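Local coordinates for ribulose-5-phosphate reductase 1 (Staphylococcus aureus, PDB 6XHK), which catalyses the NADPH-dependent reduction of D-ribulose 5-phosphate to D-ribitol 5-phosphate for wall teichoic acid synthesis, at residues T143-R155 / N174-Y187. Sequence-based numbering, arbitrary orientation.
Sequences TELVTVSLHAIRR and NLGYITAILLRKLY. With NDP (NADPH dihydro-nicotinamide-adenine-dinucleotide phosphate), chain B.
Ser-149 and Leu-182 interlock where helix 143-155 crosses helix 174-186. Ser-149 is a knob among Leu-175, Ile-178, Thr-179 and Leu-182. Leu-182 in turn sits among Val-146, Ser-149, Leu-150 and Ile-153. The backbones come close here, consistent with the small side chain of Ser-149: the CA of Ser-149 is 5.6 Å from the CA of Thr-179. Ser-149 OG lies anti to its own backbone N (chi1 177°) and donates a hydrogen bond to Thr-179 OG1 at 3.1 Å, within a largely apolar interface.

Apolar side chains fill in on both sides of the pair. Toward the cofactor, Ile-178 packs against the first turn of helix 143-155: its CD1 touches Leu-145 CB at 3.4 Å, and its CG2 lies 3.7 Å from Val-146 CG2. The side chains of Val-146 and Ile-178 cross at about a right angle. Toward the C-terminal ends, Ile-153 extends CD1 to Leu-182 CB at 3.5 Å and also touches Leu-183. Its CG2 meets Leu-186 and the ring of Tyr-187 more loosely.

The axes cross at -58°, 9.1 Å apart. Helix 174-186 follows strand 166-170 in the Rossmann fold of this zinc-containing alcohol dehydrogenase, and its N-terminus carries the NADPH pyrophosphate. Leu-175 N donates to NADPH O1N at 3.2 Å; the bond from Asn-174 N to NADPH O2A is weak. Val-148 packs its two methyl branches against the nicotinamide end, with CG2 3.6 Å from NADPH C4N. Glu-144, a predicted ligand of the catalytic zinc, lies on the same helix as Val-148.

Further out, Leu-304 of helix 299-305 covers Val-146 and Ile-178. Leu-183 rests on Phe-167 and Ile-169 of strand 166-170.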
loop_
_atom_site.group_PDB
_atom_site.type_symbol
_atom_site.label_atom_id
_atom_site.label_comp_id
_atom_site.label_asym_id
_atom_site.label_seq_id
_atom_site.Cartn_x
_atom_site.Cartn_y
_atom_site.Cartn_z
ATOM N N THR A 143 4.922 3.234 2.587
ATOM C CA THR A 143 4.457 4.374 1.801
ATOM C C THR A 143 3.859 3.997 0.445
ATOM O O THR A 143 3.072 4.785 -0.093
ATOM C CB THR A 143 5.613 5.376 1.637
ATOM O OG1 THR A 143 6.184 5.648 2.922
ATOM C CG2 THR A 143 5.207 6.670 0.951
ATOM N N GLU A 144 4.184 2.820 -0.116
ATOM C CA GLU A 144 3.505 2.389 -1.339
ATOM C C GLU A 144 1.992 2.320 -1.152
ATOM O O GLU A 144 1.231 2.679 -2.059
ATOM C CB GLU A 144 3.993 1.029 -1.811
ATOM C CG GLU A 144 3.645 0.794 -3.271
ATOM C CD GLU A 144 3.392 -0.663 -3.604
ATOM O OE1 GLU A 144 2.877 -1.392 -2.721
ATOM O OE2 GLU A 144 3.722 -1.081 -4.737
ATOM N N LEU A 145 1.527 1.814 -0.008
ATOM C CA LEU A 145 0.087 1.792 0.205
ATOM C C LEU A 145 -0.480 3.195 0.230
ATOM O O LEU A 145 -1.558 3.448 -0.325
ATOM C CB LEU A 145 -0.266 1.036 1.481
ATOM C CG LEU A 145 -0.778 -0.376 1.205
ATOM C CD1 LEU A 145 0.168 -1.134 0.302
ATOM C CD2 LEU A 145 -1.003 -1.134 2.490
ATOM N N VAL A 146 0.246 4.132 0.835
ATOM C CA VAL A 146 -0.257 5.495 0.868
ATOM C C VAL A 146 -0.288 6.074 -0.530
ATOM O O VAL A 146 -1.173 6.872 -0.861
ATOM C CB VAL A 146 0.584 6.362 1.817
ATOM C CG1 VAL A 146 0.039 7.769 1.829
ATOM C CG2 VAL A 146 0.548 5.772 3.210
ATOM N N THR A 147 0.648 5.668 -1.386
ATOM C CA THR A 147 0.625 6.199 -2.745
ATOM C C THR A 147 -0.540 5.617 -3.533
ATOM O O THR A 147 -1.217 6.348 -4.259
ATOM C CB THR A 147 1.934 5.932 -3.486
ATOM O OG1 THR A 147 2.208 4.527 -3.507
ATOM C CG2 THR A 147 3.066 6.666 -2.801
ATOM N N VAL A 148 -0.763 4.297 -3.423
ATOM C CA VAL A 148 -1.901 3.651 -4.083
ATOM C C VAL A 148 -3.193 4.373 -3.733
ATOM O O VAL A 148 -4.015 4.711 -4.609
ATOM C CB VAL A 148 -1.956 2.162 -3.688
ATOM C CG1 VAL A 148 -3.256 1.550 -4.121
ATOM C CG2 VAL A 148 -0.795 1.414 -4.308
ATOM N N SER A 149 -3.364 4.657 -2.443
ATOM C CA SER A 149 -4.558 5.345 -1.975
ATOM C C SER A 149 -4.663 6.747 -2.565
ATOM O O SER A 149 -5.680 7.090 -3.185
ATOM C CB SER A 149 -4.559 5.385 -0.448
ATOM O OG SER A 149 -5.661 6.103 0.038
ATOM N N LEU A 150 -3.629 7.577 -2.382
ATOM C CA LEU A 150 -3.677 8.932 -2.929
ATOM C C LEU A 150 -3.927 8.925 -4.435
ATOM O O LEU A 150 -4.653 9.783 -4.950
ATOM C CB LEU A 150 -2.386 9.675 -2.619
ATOM C CG LEU A 150 -2.317 11.077 -3.217
ATOM C CD1 LEU A 150 -3.133 12.065 -2.409
ATOM C CD2 LEU A 150 -0.878 11.545 -3.388
ATOM N N HIS A 151 -3.321 7.979 -5.158
ATOM C CA HIS A 151 -3.548 7.866 -6.593
ATOM C C HIS A 151 -5.031 7.696 -6.885
ATOM O O HIS A 151 -5.606 8.425 -7.712
ATOM C CB HIS A 151 -2.749 6.689 -7.164
ATOM C CG HIS A 151 -2.716 6.657 -8.661
ATOM N ND1 HIS A 151 -2.328 7.742 -9.423
ATOM C CD2 HIS A 151 -3.071 5.688 -9.540
ATOM C CE1 HIS A 151 -2.424 7.433 -10.702
ATOM N NE2 HIS A 151 -2.876 6.194 -10.802
ATOM N N ALA A 152 -5.675 6.754 -6.188
ATOM C CA ALA A 152 -7.120 6.592 -6.344
ATOM C C ALA A 152 -7.872 7.896 -6.061
ATOM O O ALA A 152 -8.686 8.344 -6.877
ATOM C CB ALA A 152 -7.638 5.470 -5.441
ATOM N N ILE A 153 -7.609 8.526 -4.910
ATOM C CA ILE A 153 -8.332 9.757 -4.561
ATOM C C ILE A 153 -8.172 10.803 -5.656
ATOM O O ILE A 153 -9.114 11.530 -5.997
ATOM C CB ILE A 153 -7.863 10.322 -3.207
ATOM C CG1 ILE A 153 -8.111 9.347 -2.065
ATOM C CG2 ILE A 153 -8.551 11.647 -2.916
ATOM C CD1 ILE A 153 -7.530 9.844 -0.763
ATOM N N ARG A 154 -6.972 10.911 -6.211
ATOM C CA ARG A 154 -6.718 11.900 -7.240
ATOM C C ARG A 154 -7.357 11.526 -8.573
ATOM O O ARG A 154 -7.388 12.363 -9.482
ATOM C CB ARG A 154 -5.207 12.092 -7.368
ATOM C CG ARG A 154 -4.594 12.978 -6.271
ATOM C CD ARG A 154 -3.081 13.020 -6.441
ATOM N NE ARG A 154 -2.428 14.002 -5.584
ATOM C CZ ARG A 154 -2.291 15.284 -5.902
ATOM N NH1 ARG A 154 -1.683 16.115 -5.068
ATOM N NH2 ARG A 154 -2.755 15.732 -7.063
ATOM N N ARG A 155 -7.868 10.292 -8.706
ATOM C CA ARG A 155 -8.627 9.913 -9.903
ATOM C C ARG A 155 -10.011 10.571 -9.961
ATOM O O ARG A 155 -10.611 10.646 -11.039
ATOM C CB ARG A 155 -8.759 8.390 -9.984
ATOM C CG ARG A 155 -7.401 7.646 -9.930
ATOM C CD ARG A 155 -6.525 7.863 -11.163
ATOM N NE ARG A 155 -7.291 7.626 -12.380
ATOM C CZ ARG A 155 -7.522 6.419 -12.893
ATOM N NH1 ARG A 155 -7.019 5.340 -12.297
ATOM N NH2 ARG A 155 -8.242 6.291 -14.005
ATOM N N ASN A 174 -5.868 -2.337 5.862
ATOM C CA ASN A 174 -4.793 -1.358 5.697
ATOM C C ASN A 174 -5.161 -0.272 4.685
ATOM O O ASN A 174 -5.028 0.925 4.984
ATOM C CB ASN A 174 -3.466 -2.036 5.315
ATOM C CG ASN A 174 -3.140 -3.246 6.181
ATOM O OD1 ASN A 174 -3.391 -3.261 7.393
ATOM N ND2 ASN A 174 -2.544 -4.258 5.563
ATOM N N LEU A 175 -5.625 -0.661 3.483
ATOM C CA LEU A 175 -6.065 0.343 2.507
ATOM C C LEU A 175 -7.255 1.159 2.996
ATOM O O LEU A 175 -7.294 2.385 2.805
ATOM C CB LEU A 175 -6.403 -0.295 1.174
ATOM C CG LEU A 175 -5.338 -0.132 0.127
ATOM C CD1 LEU A 175 -5.699 -0.948 -1.099
ATOM C CD2 LEU A 175 -5.318 1.349 -0.192
ATOM N N GLY A 176 -8.258 0.498 3.577
ATOM C CA GLY A 176 -9.309 1.246 4.244
ATOM C C GLY A 176 -8.772 2.365 5.117
ATOM O O GLY A 176 -9.142 3.533 4.942
ATOM N N TYR A 177 -7.871 2.017 6.059
ATOM C CA TYR A 177 -7.381 2.964 7.064
ATOM C C TYR A 177 -6.598 4.105 6.429
ATOM O O TYR A 177 -6.808 5.279 6.763
ATOM C CB TYR A 177 -6.548 2.215 8.116
ATOM C CG TYR A 177 -6.110 3.024 9.337
ATOM C CD1 TYR A 177 -4.790 3.496 9.455
ATOM C CD2 TYR A 177 -7.011 3.347 10.349
ATOM C CE1 TYR A 177 -4.384 4.228 10.551
ATOM C CE2 TYR A 177 -6.614 4.097 11.450
ATOM C CZ TYR A 177 -5.300 4.539 11.541
ATOM O OH TYR A 177 -4.912 5.286 12.635
ATOM N N ILE A 178 -5.693 3.781 5.501
ATOM C CA ILE A 178 -4.910 4.829 4.850
ATOM C C ILE A 178 -5.819 5.800 4.114
ATOM O O ILE A 178 -5.659 7.025 4.213
ATOM C CB ILE A 178 -3.854 4.205 3.921
ATOM C CG1 ILE A 178 -2.877 3.366 4.754
ATOM C CG2 ILE A 178 -3.161 5.265 3.080
ATOM C CD1 ILE A 178 -1.698 2.865 4.000
ATOM N N THR A 179 -6.793 5.267 3.370
ATOM C CA THR A 179 -7.700 6.116 2.611
ATOM C C THR A 179 -8.526 7.007 3.516
ATOM O O THR A 179 -8.705 8.198 3.224
ATOM C CB THR A 179 -8.596 5.240 1.752
ATOM O OG1 THR A 179 -7.815 4.152 1.241
ATOM C CG2 THR A 179 -9.255 6.047 0.643
ATOM N N ALA A 180 -9.070 6.438 4.598
ATOM C CA ALA A 180 -9.763 7.251 5.586
ATOM C C ALA A 180 -8.874 8.402 6.049
ATOM O O ALA A 180 -9.308 9.567 6.074
ATOM C CB ALA A 180 -10.204 6.370 6.753
ATOM N N ILE A 181 -7.605 8.100 6.370
ATOM C CA ILE A 181 -6.678 9.131 6.838
ATOM C C ILE A 181 -6.548 10.234 5.799
ATOM O O ILE A 181 -6.591 11.430 6.118
ATOM C CB ILE A 181 -5.301 8.528 7.150
ATOM C CG1 ILE A 181 -5.372 7.494 8.265
ATOM C CG2 ILE A 181 -4.330 9.638 7.556
ATOM C CD1 ILE A 181 -3.981 6.894 8.564
ATOM N N LEU A 182 -6.357 9.843 4.540
ATOM C CA LEU A 182 -6.083 10.830 3.501
ATOM C C LEU A 182 -7.289 11.712 3.247
ATOM O O LEU A 182 -7.169 12.943 3.177
ATOM C CB LEU A 182 -5.640 10.144 2.216
ATOM C CG LEU A 182 -4.268 9.505 2.377
ATOM C CD1 LEU A 182 -3.959 8.581 1.211
ATOM C CD2 LEU A 182 -3.216 10.590 2.519
ATOM N N LEU A 183 -8.463 11.101 3.115
ATOM C CA LEU A 183 -9.671 11.891 2.926
ATOM C C LEU A 183 -9.866 12.873 4.066
ATOM O O LEU A 183 -10.264 14.020 3.839
ATOM C CB LEU A 183 -10.888 10.982 2.806
ATOM C CG LEU A 183 -10.910 10.164 1.527
ATOM C CD1 LEU A 183 -11.958 9.077 1.662
ATOM C CD2 LEU A 183 -11.123 11.073 0.316
ATOM N N ARG A 184 -9.574 12.452 5.302
ATOM C CA ARG A 184 -9.806 13.356 6.422
ATOM C C ARG A 184 -8.776 14.483 6.440
ATOM O O ARG A 184 -9.103 15.636 6.765
ATOM C CB ARG A 184 -9.813 12.573 7.741
ATOM C CG ARG A 184 -9.859 13.446 9.011
ATOM C CD ARG A 184 -11.051 14.357 8.917
ATOM N NE ARG A 184 -12.280 13.575 8.948
ATOM C CZ ARG A 184 -13.395 13.922 8.317
ATOM N NH1 ARG A 184 -14.469 13.153 8.400
ATOM N NH2 ARG A 184 -13.407 15.003 7.546
ATOM N N LYS A 185 -7.523 14.178 6.090
ATOM C CA LYS A 185 -6.508 15.220 6.157
ATOM C C LYS A 185 -6.729 16.254 5.058
ATOM O O LYS A 185 -6.595 17.458 5.302
ATOM C CB LYS A 185 -5.104 14.614 6.100
ATOM N N LEU A 186 -7.138 15.827 3.864
ATOM C CA LEU A 186 -7.187 16.764 2.748
ATOM C C LEU A 186 -8.592 17.195 2.329
ATOM O O LEU A 186 -8.725 18.193 1.609
ATOM C CB LEU A 186 -6.420 16.185 1.548
ATOM C CG LEU A 186 -6.864 14.858 0.980
ATOM C CD1 LEU A 186 -7.808 15.067 -0.168
ATOM C CD2 LEU A 186 -5.657 14.094 0.532
ATOM N N TYR A 187 -9.638 16.503 2.770
ATOM C CA TYR A 187 -11.019 16.950 2.605
ATOM C C TYR A 187 -11.588 17.137 4.006
ATOM O O TYR A 187 -12.383 16.322 4.499
ATOM C CB TYR A 187 -11.799 15.948 1.763
ATOM C CG TYR A 187 -11.388 16.083 0.328
ATOM C CD1 TYR A 187 -11.273 14.979 -0.495
ATOM C CD2 TYR A 187 -11.127 17.338 -0.209
ATOM C CE1 TYR A 187 -10.879 15.115 -1.824
ATOM C CE2 TYR A 187 -10.741 17.489 -1.527
ATOM C CZ TYR A 187 -10.616 16.377 -2.335
ATOM O OH TYR A 187 -10.228 16.530 -3.654
HETATM P PA NDP B . -6.781 -6.680 4.268
HETATM O O1A NDP B . -6.316 -8.058 4.646
HETATM O O2A NDP B . -6.350 -5.674 5.330
HETATM O O5B NDP B . -8.428 -6.712 4.056
HETATM C C5B NDP B . -9.212 -5.477 4.162
HETATM C C4B NDP B . -10.493 -5.684 5.055
HETATM O O4B NDP B . -11.582 -5.829 4.349
HETATM C C3B NDP B . -10.377 -6.984 5.902
HETATM O O3B NDP B . -10.410 -6.705 7.233
HETATM C C2B NDP B . -11.609 -7.826 5.602
HETATM O O2B NDP B . -12.037 -8.355 6.927
HETATM C C1B NDP B . -12.459 -6.947 5.131
HETATM N N9A NDP B . -13.547 -7.503 4.321
HETATM C C8A NDP B . -13.731 -8.779 3.875
HETATM N N7A NDP B . -14.895 -8.832 3.167
HETATM C C5A NDP B . -15.416 -7.615 3.180
HETATM C C6A NDP B . -16.709 -7.068 2.564
HETATM N N6A NDP B . -17.559 -7.962 1.810
HETATM N N1A NDP B . -17.032 -5.692 2.748
HETATM C C2A NDP B . -16.168 -4.816 3.507
HETATM N N3A NDP B . -14.924 -5.355 4.093
HETATM C C4A NDP B . -14.587 -6.793 3.897
HETATM O O3 NDP B . -6.067 -6.181 2.820
HETATM P PN NDP B . -5.801 -4.571 2.353
HETATM O O1N NDP B . -6.681 -3.616 3.164
HETATM O O2N NDP B . -4.382 -4.201 2.632
HETATM O O5D NDP B . -6.090 -4.480 0.714
HETATM C C5D NDP B . -6.911 -5.484 0.078
HETATM C C4D NDP B . -6.820 -5.565 -1.364
HETATM O O4D NDP B . -6.092 -4.317 -2.020
HETATM C C3D NDP B . -6.009 -6.790 -1.849
HETATM O O3D NDP B . -6.718 -7.486 -2.964
HETATM C C2D NDP B . -4.815 -6.285 -2.246
HETATM O O2D NDP B . -4.111 -7.106 -3.230
HETATM C C1D NDP B . -5.180 -4.809 -2.838
HETATM N N1N NDP B . -4.022 -3.919 -3.071
HETATM C C2N NDP B . -4.065 -3.086 -4.275
HETATM C C3N NDP B . -2.865 -2.259 -4.770
HETATM C C7N NDP B . -3.031 -1.416 -6.099
HETATM O O7N NDP B . -2.059 -1.090 -6.738
HETATM N N7N NDP B . -4.377 -1.036 -6.536
HETATM C C4N NDP B . -1.655 -2.063 -3.823
HETATM C C5N NDP B . -1.584 -3.121 -2.699
HETATM C C6N NDP B . -2.854 -3.835 -2.189
HETATM P P2B NDP B . -11.955 -9.970 7.102
HETATM O O1X NDP B . -12.565 -10.682 5.913
HETATM O O2X NDP B . -10.488 -10.353 7.188
HETATM O O3X NDP B . -12.720 -10.342 8.362
#